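Local coordinates for protoporphyrinogen oxidase (Exiguobacterium sibiricum, PDB 3LOV), which binds FAD and probably oxidises coproporphyrinogen III to coproporphyrin III with molecular oxygen, a step of heme b biosynthesis, at residues A[4-9]-A[31-36]; A[39-44]-A[251-256]. All blocks are in the same frame, centred on the assembly; numbering follows the deposited sequence.

Overall arrangement
Both contacts belong to the FAD-binding Rossmann-type domain and meet on its five-stranded parallel sheet, their centres about 14 Å apart. Contact 1 comes first along the chain: it closes the beta-alpha-beta unit of strand 6-10, helix 14-26 and strand 31-35. Contact 2 follows in series, when segment 251-256 returns some 200 residues later to the loop 39-44. Strand 250-252 lies beside strand 31-35 at the sheet's edge, and the backbones probably hydrogen-bond between Leu34 and Arg252 and between Glu36 and Thr255. The two contacts thus hold successive parts of one cofactor: Glu36 of contact 1 grips the adenosine ribose, and Lys44 of contact 2 binds a phosphate.

Contact 1 of 2, residues A[4-9]-A[31-36]; sequences SKRLVI and NITLLE. With FAD (flavin-adenine dinucleotide), chain B.
With CG turned beside its own backbone N (chi1 -55°), Asn31 aims ND2 at Lys5 O, while Arg6, bent at chi3 (65°), folds its guanidinium over Asn31 CB. These are the strands of the Rossmann-type domain's first beta-alpha-beta unit, joined through helix 14-26. The parallel ladder runs Leu7 N to Asn31 O, Leu7 O to Thr33 N, Ile9 N to Thr33 O and Ile9 O to Leu35 N (2.8 to 3.0 Å). Asn31 ND2 reaches Lys5 O (2.9 Å) from above the carbonyl plane, that oxygen lying in the amide plane of Asn31. Of its two bonds from this residue Lys5 O would probably keep, with an alanine here, the weak one from Asn31 N, and Ser3 O would lose an amide donor. Branched aliphatics suit the buried helix side: Ile9 CG2 meets Leu34 CD1 at 3.6 Å, and Ile9 CD1 lies alongside Ile32 CG2 at 3.8 Å. On the face of Val8 and Thr33, Val8 CG1 reaches Leu35 CD1, and a water in the guanidinium plane, at its edge, accepts from Arg6 NH2 and bonds Thr33 OG1. Acidic Glu36 accepts from the ribose diol: FAD O3B to OE1 at 2.5 Å, FAD O2B to OE2 at 2.6 Å.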
loop_
_atom_site.group_PDB
_atom_site.type_symbol
_atom_site.label_atom_id
_atom_site.label_comp_id
_atom_site.label_asym_id
_atom_site.label_seq_id
_atom_site.Cartn_x
_atom_site.Cartn_y
_atom_site.Cartn_z
ATOM N N SER A 4 2.058 28.254 25.225
ATOM C CA SER A 4 1.694 29.177 24.142
ATOM C C SER A 4 1.834 28.554 22.728
ATOM O O SER A 4 1.273 29.072 21.765
ATOM C CB SER A 4 2.509 30.494 24.262
ATOM O OG SER A 4 3.852 30.357 23.823
ATOM N N LYS A 5 2.552 27.439 22.612
ATOM C CA LYS A 5 2.975 26.931 21.296
ATOM C C LYS A 5 1.937 26.008 20.693
ATOM O O LYS A 5 1.168 25.374 21.402
ATOM C CB LYS A 5 4.285 26.147 21.388
ATOM C CG LYS A 5 5.405 26.767 22.227
ATOM C CD LYS A 5 6.317 27.639 21.436
ATOM C CE LYS A 5 7.587 27.969 22.242
ATOM N NZ LYS A 5 8.124 29.302 21.830
ATOM N N ARG A 6 1.961 25.913 19.376
ATOM C CA ARG A 6 0.895 25.240 18.629
ATOM C C ARG A 6 1.478 24.330 17.548
ATOM O O ARG A 6 2.397 24.709 16.804
ATOM C CB ARG A 6 -0.038 26.271 18.013
ATOM C CG ARG A 6 -0.582 27.296 19.041
ATOM C CD ARG A 6 -1.530 28.316 18.402
ATOM N NE ARG A 6 -2.744 27.679 17.904
ATOM C CZ ARG A 6 -3.749 27.275 18.680
ATOM N NH1 ARG A 6 -3.722 27.440 20.034
ATOM N NH2 ARG A 6 -4.807 26.707 18.101
ATOM N N LEU A 7 0.941 23.115 17.502
ATOM C CA LEU A 7 1.219 22.152 16.450
ATOM C C LEU A 7 0.053 22.179 15.470
ATOM O O LEU A 7 -1.097 22.063 15.877
ATOM C CB LEU A 7 1.345 20.747 17.057
ATOM C CG LEU A 7 1.361 19.539 16.094
ATOM C CD1 LEU A 7 2.548 19.603 15.160
ATOM C CD2 LEU A 7 1.354 18.195 16.866
ATOM N N VAL A 8 0.327 22.338 14.184
ATOM C CA VAL A 8 -0.713 22.148 13.173
ATOM C C VAL A 8 -0.315 20.923 12.348
ATOM O O VAL A 8 0.804 20.855 11.791
ATOM C CB VAL A 8 -0.877 23.373 12.211
ATOM C CG1 VAL A 8 -1.930 23.084 11.159
ATOM C CG2 VAL A 8 -1.248 24.662 12.973
ATOM N N ILE A 9 -1.232 19.983 12.266
ATOM C CA ILE A 9 -1.068 18.749 11.475
ATOM C C ILE A 9 -1.872 18.986 10.223
ATOM O O ILE A 9 -3.030 19.459 10.315
ATOM C CB ILE A 9 -1.623 17.539 12.250
ATOM C CG1 ILE A 9 -0.711 17.229 13.429
ATOM C CG2 ILE A 9 -1.823 16.280 11.326
ATOM C CD1 ILE A 9 -1.399 16.426 14.551
ATOM N N ASN A 31 -1.046 22.739 22.032
ATOM C CA ASN A 31 -2.277 22.922 21.271
ATOM C C ASN A 31 -2.171 22.237 19.905
ATOM O O ASN A 31 -1.139 22.385 19.245
ATOM C CB ASN A 31 -2.513 24.431 21.072
ATOM C CG ASN A 31 -2.530 25.204 22.414
ATOM O OD1 ASN A 31 -3.565 25.219 23.110
ATOM N ND2 ASN A 31 -1.359 25.782 22.808
ATOM N N ILE A 32 -3.241 21.546 19.475
ATOM C CA ILE A 32 -3.187 20.692 18.249
ATOM C C ILE A 32 -4.356 21.026 17.368
ATOM O O ILE A 32 -5.498 20.956 17.811
ATOM C CB ILE A 32 -3.210 19.184 18.579
ATOM C CG1 ILE A 32 -1.985 18.823 19.436
ATOM C CG2 ILE A 32 -3.236 18.349 17.269
ATOM C CD1 ILE A 32 -2.132 17.585 20.298
ATOM N N THR A 33 -4.063 21.481 16.151
ATOM C CA THR A 33 -5.090 21.703 15.139
ATOM C C THR A 33 -4.770 20.847 13.920
ATOM O O THR A 33 -3.594 20.709 13.546
ATOM C CB THR A 33 -5.171 23.186 14.751
ATOM O OG1 THR A 33 -5.442 23.968 15.923
ATOM C CG2 THR A 33 -6.270 23.434 13.683
ATOM N N LEU A 34 -5.802 20.240 13.341
ATOM C CA LEU A 34 -5.644 19.420 12.132
ATOM C C LEU A 34 -6.491 19.998 11.015
ATOM O O LEU A 34 -7.726 20.109 11.144
ATOM C CB LEU A 34 -6.035 17.971 12.380
ATOM C CG LEU A 34 -5.719 16.976 11.255
ATOM C CD1 LEU A 34 -5.310 15.597 11.820
ATOM C CD2 LEU A 34 -6.864 16.870 10.243
ATOM N N LEU A 35 -5.810 20.348 9.925
ATOM C CA LEU A 35 -6.436 20.860 8.697
ATOM C C LEU A 35 -6.591 19.755 7.642
ATOM O O LEU A 35 -5.595 19.152 7.174
ATOM C CB LEU A 35 -5.576 21.985 8.132
ATOM C CG LEU A 35 -5.205 23.176 9.059
ATOM C CD1 LEU A 35 -4.298 24.243 8.335
ATOM C CD2 LEU A 35 -6.466 23.814 9.587
ATOM N N GLU A 36 -7.831 19.500 7.247
ATOM C CA GLU A 36 -8.151 18.542 6.185
ATOM C C GLU A 36 -8.795 19.299 5.031
ATOM O O GLU A 36 -9.728 20.043 5.266
ATOM C CB GLU A 36 -9.115 17.476 6.718
ATOM C CG GLU A 36 -9.787 16.586 5.683
ATOM C CD GLU A 36 -8.839 15.960 4.639
ATOM O OE1 GLU A 36 -7.787 15.418 5.016
ATOM O OE2 GLU A 36 -9.192 15.961 3.439
HETATM P PA FAD B . -3.892 9.926 2.369
HETATM O O1A FAD B . -4.789 8.799 2.758
HETATM O O2A FAD B . -3.697 10.217 0.928
HETATM O O5B FAD B . -4.412 11.247 3.088
HETATM C C5B FAD B . -3.995 12.534 2.710
HETATM C C4B FAD B . -4.989 13.537 3.307
HETATM O O4B FAD B . -4.517 14.876 3.140
HETATM C C3B FAD B . -6.347 13.408 2.647
HETATM O O3B FAD B . -7.395 13.380 3.600
HETATM C C2B FAD B . -6.368 14.649 1.775
HETATM O O2B FAD B . -7.640 15.156 1.576
HETATM C C1B FAD B . -5.550 15.637 2.581
HETATM N N9A FAD B . -4.970 16.754 1.820
HETATM C C8A FAD B . -4.475 16.832 0.537
HETATM N N7A FAD B . -4.041 18.093 0.283
HETATM C C5A FAD B . -4.264 18.836 1.410
HETATM C C6A FAD B . -4.015 20.165 1.758
HETATM N N6A FAD B . -3.414 20.999 0.913
HETATM N N1A FAD B . -4.371 20.624 3.016
HETATM C C2A FAD B . -4.926 19.770 3.939
HETATM N N3A FAD B . -5.147 18.447 3.602
HETATM C C4A FAD B . -4.843 18.004 2.365
HETATM N N1 FAD B . -1.987 -0.078 2.544
HETATM C C2 FAD B . -2.138 -1.211 3.296
HETATM O O2 FAD B . -1.549 -1.330 4.379
HETATM N N3 FAD B . -2.928 -2.232 2.834
HETATM C C4 FAD B . -3.556 -2.172 1.643
HETATM O O4 FAD B . -4.268 -3.101 1.310
HETATM C C4X FAD B . -3.396 -1.059 0.845
HETATM N N5 FAD B . -4.077 -0.971 -0.359
HETATM C C5X FAD B . -3.913 0.180 -1.134
HETATM C C6 FAD B . -4.558 0.278 -2.372
HETATM C C7 FAD B . -4.400 1.428 -3.163
HETATM C C7M FAD B . -5.102 1.530 -4.485
HETATM C C8 FAD B . -3.623 2.507 -2.702
HETATM C C8M FAD B . -3.414 3.763 -3.529
HETATM C C9 FAD B . -2.989 2.428 -1.466
HETATM C C9A FAD B . -3.119 1.266 -0.670
HETATM N N10 FAD B . -2.481 1.183 0.573
HETATM C C10 FAD B . -2.620 0.007 1.322
HETATM C "C1'" FAD B . -1.602 2.277 1.132
HETATM C "C2'" FAD B . -2.448 3.147 2.093
HETATM O "O2'" FAD B . -3.457 3.746 1.369
HETATM C "C3'" FAD B . -1.633 4.243 2.794
HETATM O "O3'" FAD B . -0.846 3.574 3.771
HETATM C "C4'" FAD B . -2.455 5.325 3.540
HETATM O "O4'" FAD B . -3.780 5.523 3.085
HETATM C "C5'" FAD B . -1.802 6.689 3.434
HETATM O "O5'" FAD B . -2.502 7.595 4.248
HETATM P P FAD B . -1.979 9.080 4.364
HETATM O O1P FAD B . -0.475 9.161 4.390
HETATM O O2P FAD B . -2.690 9.880 5.429
HETATM O O3P FAD B . -2.399 9.746 2.930
HETATM O O HOH W 1 -6.386 26.405 15.782
HETATM O O HOH W 2 -2.612 24.274 16.875
#

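Contact 2 of 2, residues A[39-44]-A[251-256]; sequences ERLGGK and IRLETP. With FAD (flavin-adenine dinucleotide), chain B.
The loop 39-44 runs past the end of strand 250-252 without a backbone ladder, the touching parts 145° apart in direction and nearest at Glu39 and Glu254, whose CA atoms are 5.3 Å apart. The join lies on the FAD side of the Rossmann-type domain, where Pro256 CA rests by the adenine. Its inner part is apolar, which suits leucine and isoleucine. Leu41, its CG beside the backbone N (chi1 -63°), extends CD2 to meet Ile251 CG2 tip to tip at 3.9 Å. Leu253 crosses Leu41 at about a right angle, its CD2 3.9 Å from Leu41 CD2, and its CD1 rests on Glu39 O. Ile239 and Glu243 of helix 235-245 close over Leu41, and Glu243 also touches Ile251. At the surface Glu254 swings OE2 against Glu39 CB (3.1 Å), and Glu39 OE1 comes within 4.5 Å of Glu254 OE2. A CB on Gly43 would strike FAD O1A; on Gly42 it would strike Arg40 NH2 and the preceding carbonyl O. Arg40 NH2 forms a salt bridge with Glu236 and bonds Val45 O, while NH1 adds a weak bond to Gly43 O. Lys44 holds the cofactor twice, N on FAD O1A and NZ on FAD O2A, both at 2.9 Å. Methyl packing joins the loop to the strand end and the turn after it, the acids probably repel each other mildly, and the lysine is likely to offset the charge of the adenosine-side phosphate.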
loop_
_atom_site.group_PDB
_atom_site.type_symbol
_atom_site.label_atom_id
_atom_site.label_comp_id
_atom_site.label_asym_id
_atom_site.label_seq_id
_atom_site.Cartn_x
_atom_site.Cartn_y
_atom_site.Cartn_z
ATOM N N GLU A 39 -14.147 17.073 2.502
ATOM C CA GLU A 39 -15.344 16.976 3.349
ATOM C C GLU A 39 -15.309 15.897 4.457
ATOM O O GLU A 39 -16.293 15.763 5.174
ATOM C CB GLU A 39 -16.537 16.657 2.466
ATOM C CG GLU A 39 -16.582 15.224 2.003
ATOM C CD GLU A 39 -15.762 14.972 0.783
ATOM O OE1 GLU A 39 -14.784 15.725 0.518
ATOM O OE2 GLU A 39 -16.105 13.997 0.089
ATOM N N ARG A 40 -14.233 15.095 4.539
ATOM C CA ARG A 40 -14.191 13.902 5.410
ATOM C C ARG A 40 -12.774 13.605 5.829
ATOM O O ARG A 40 -11.847 14.014 5.178
ATOM C CB ARG A 40 -14.748 12.662 4.693
ATOM C CG ARG A 40 -13.871 12.181 3.488
ATOM C CD ARG A 40 -14.506 11.019 2.740
ATOM N NE ARG A 40 -14.451 9.775 3.504
ATOM C CZ ARG A 40 -13.399 8.961 3.593
ATOM N NH1 ARG A 40 -12.259 9.213 2.969
ATOM N NH2 ARG A 40 -13.492 7.879 4.348
ATOM N N LEU A 41 -12.628 12.912 6.957
ATOM C CA LEU A 41 -11.352 12.363 7.399
ATOM C C LEU A 41 -11.187 10.991 6.748
ATOM O O LEU A 41 -12.146 10.445 6.230
ATOM C CB LEU A 41 -11.346 12.204 8.923
ATOM C CG LEU A 41 -11.468 13.459 9.770
ATOM C CD1 LEU A 41 -11.605 13.088 11.262
ATOM C CD2 LEU A 41 -10.275 14.361 9.477
ATOM N N GLY A 42 -9.971 10.460 6.713
ATOM C CA GLY A 42 -9.758 9.099 6.210
ATOM C C GLY A 42 -8.828 8.944 5.037
ATOM O O GLY A 42 -8.150 7.900 4.890
ATOM N N GLY A 43 -8.764 9.981 4.207
ATOM C CA GLY A 43 -7.877 9.953 3.067
ATOM C C GLY A 43 -8.309 8.819 2.173
ATOM O O GLY A 43 -9.492 8.675 1.844
ATOM N N LYS A 44 -7.359 7.974 1.819
ATOM C CA LYS A 44 -7.661 6.793 0.973
ATOM C C LYS A 44 -8.538 5.699 1.615
ATOM O O LYS A 44 -9.058 4.827 0.919
ATOM C CB LYS A 44 -6.324 6.176 0.549
ATOM C CG LYS A 44 -5.524 7.062 -0.402
ATOM C CD LYS A 44 -4.053 6.623 -0.448
ATOM C CE LYS A 44 -3.153 7.375 -1.407
ATOM N NZ LYS A 44 -3.325 8.828 -1.569
ATOM N N ILE A 251 -10.296 19.694 14.781
ATOM C CA ILE A 251 -10.294 19.160 13.412
ATOM C C ILE A 251 -11.018 20.157 12.519
ATOM O O ILE A 251 -12.204 20.395 12.736
ATOM C CB ILE A 251 -11.081 17.815 13.265
ATOM C CG1 ILE A 251 -10.614 16.727 14.252
ATOM C CG2 ILE A 251 -11.050 17.346 11.817
ATOM C CD1 ILE A 251 -9.552 15.881 13.809
ATOM N N ARG A 252 -10.349 20.697 11.496
ATOM C CA ARG A 252 -11.038 21.588 10.553
ATOM C C ARG A 252 -11.202 20.903 9.202
ATOM O O ARG A 252 -10.227 20.700 8.486
ATOM C CB ARG A 252 -10.288 22.918 10.370
ATOM C CG ARG A 252 -9.819 23.632 11.668
ATOM C CD ARG A 252 -10.534 24.943 11.942
ATOM N NE ARG A 252 -10.270 25.964 10.929
ATOM C CZ ARG A 252 -9.231 26.799 10.932
ATOM N NH1 ARG A 252 -8.311 26.753 11.895
ATOM N NH2 ARG A 252 -9.100 27.684 9.940
ATOM N N LEU A 253 -12.418 20.556 8.845
ATOM C CA LEU A 253 -12.665 19.964 7.529
ATOM C C LEU A 253 -12.795 21.092 6.493
ATOM O O LEU A 253 -12.920 22.264 6.842
ATOM C CB LEU A 253 -13.929 19.109 7.550
ATOM C CG LEU A 253 -13.966 17.883 8.448
ATOM C CD1 LEU A 253 -15.394 17.300 8.418
ATOM C CD2 LEU A 253 -12.891 16.838 8.061
ATOM N N GLU A 254 -12.779 20.726 5.228
ATOM C CA GLU A 254 -12.912 21.674 4.142
ATOM C C GLU A 254 -11.974 22.865 4.341
ATOM O O GLU A 254 -12.366 23.975 4.095
ATOM C CB GLU A 254 -14.372 22.166 4.028
ATOM C CG GLU A 254 -15.398 21.089 3.759
ATOM C CD GLU A 254 -15.455 20.598 2.304
ATOM O OE1 GLU A 254 -14.658 21.024 1.460
ATOM O OE2 GLU A 254 -16.305 19.742 1.994
ATOM N N THR A 255 -10.746 22.636 4.802
ATOM C CA THR A 255 -9.808 23.710 5.041
ATOM C C THR A 255 -8.441 23.343 4.495
ATOM O O THR A 255 -7.544 22.986 5.228
ATOM C CB THR A 255 -9.717 24.065 6.511
ATOM O OG1 THR A 255 -11.033 24.222 7.030
ATOM C CG2 THR A 255 -8.938 25.365 6.706
ATOM N N PRO A 256 -8.273 23.457 3.179
ATOM C CA PRO A 256 -6.970 23.122 2.655
ATOM C C PRO A 256 -5.927 24.117 3.097
ATOM O O PRO A 256 -6.237 25.290 3.286
ATOM C CB PRO A 256 -7.167 23.196 1.144
ATOM C CG PRO A 256 -8.354 24.026 0.957
ATOM C CD PRO A 256 -9.250 23.674 2.103
HETATM P PA FAD B . -3.892 9.926 2.369
HETATM O O1A FAD B . -4.789 8.799 2.758
HETATM O O2A FAD B . -3.697 10.217 0.928
HETATM O O5B FAD B . -4.412 11.247 3.088
HETATM C C5B FAD B . -3.995 12.534 2.710
HETATM C C4B FAD B . -4.989 13.537 3.307
HETATM O O4B FAD B . -4.517 14.876 3.140
HETATM C C3B FAD B . -6.347 13.408 2.647
HETATM O O3B FAD B . -7.395 13.380 3.600
HETATM C C2B FAD B . -6.368 14.649 1.775
HETATM O O2B FAD B . -7.640 15.156 1.576
HETATM C C1B FAD B . -5.550 15.637 2.581
HETATM N N9A FAD B . -4.970 16.754 1.820
HETATM C C8A FAD B . -4.475 16.832 0.537
HETATM N N7A FAD B . -4.041 18.093 0.283
HETATM C C5A FAD B . -4.264 18.836 1.410
HETATM C C6A FAD B . -4.015 20.165 1.758
HETATM N N6A FAD B . -3.414 20.999 0.913
HETATM N N1A FAD B . -4.371 20.624 3.016
HETATM C C2A FAD B . -4.926 19.770 3.939
HETATM N N3A FAD B . -5.147 18.447 3.602
HETATM C C4A FAD B . -4.843 18.004 2.365
HETATM N N1 FAD B . -1.987 -0.078 2.544
HETATM C C2 FAD B . -2.138 -1.211 3.296
HETATM O O2 FAD B . -1.549 -1.330 4.379
HETATM N N3 FAD B . -2.928 -2.232 2.834
HETATM C C4 FAD B . -3.556 -2.172 1.643
HETATM O O4 FAD B . -4.268 -3.101 1.310
HETATM C C4X FAD B . -3.396 -1.059 0.845
HETATM N N5 FAD B . -4.077 -0.971 -0.359
HETATM C C5X FAD B . -3.913 0.180 -1.134
HETATM C C6 FAD B . -4.558 0.278 -2.372
HETATM C C7 FAD B . -4.400 1.428 -3.163
HETATM C C7M FAD B . -5.102 1.530 -4.485
HETATM C C8 FAD B . -3.623 2.507 -2.702
HETATM C C8M FAD B . -3.414 3.763 -3.529
HETATM C C9 FAD B . -2.989 2.428 -1.466
HETATM C C9A FAD B . -3.119 1.266 -0.670
HETATM N N10 FAD B . -2.481 1.183 0.573
HETATM C C10 FAD B . -2.620 0.007 1.322
HETATM C "C1'" FAD B . -1.602 2.277 1.132
HETATM C "C2'" FAD B . -2.448 3.147 2.093
HETATM O "O2'" FAD B . -3.457 3.746 1.369
HETATM C "C3'" FAD B . -1.633 4.243 2.794
HETATM O "O3'" FAD B . -0.846 3.574 3.771
HETATM C "C4'" FAD B . -2.455 5.325 3.540
HETATM O "O4'" FAD B . -3.780 5.523 3.085
HETATM C "C5'" FAD B . -1.802 6.689 3.434
HETATM O "O5'" FAD B . -2.502 7.595 4.248
HETATM P P FAD B . -1.979 9.080 4.364
HETATM O O1P FAD B . -0.475 9.161 4.390
HETATM O O2P FAD B . -2.690 9.880 5.429
HETATM O O3P FAD B . -2.399 9.746 2.930
#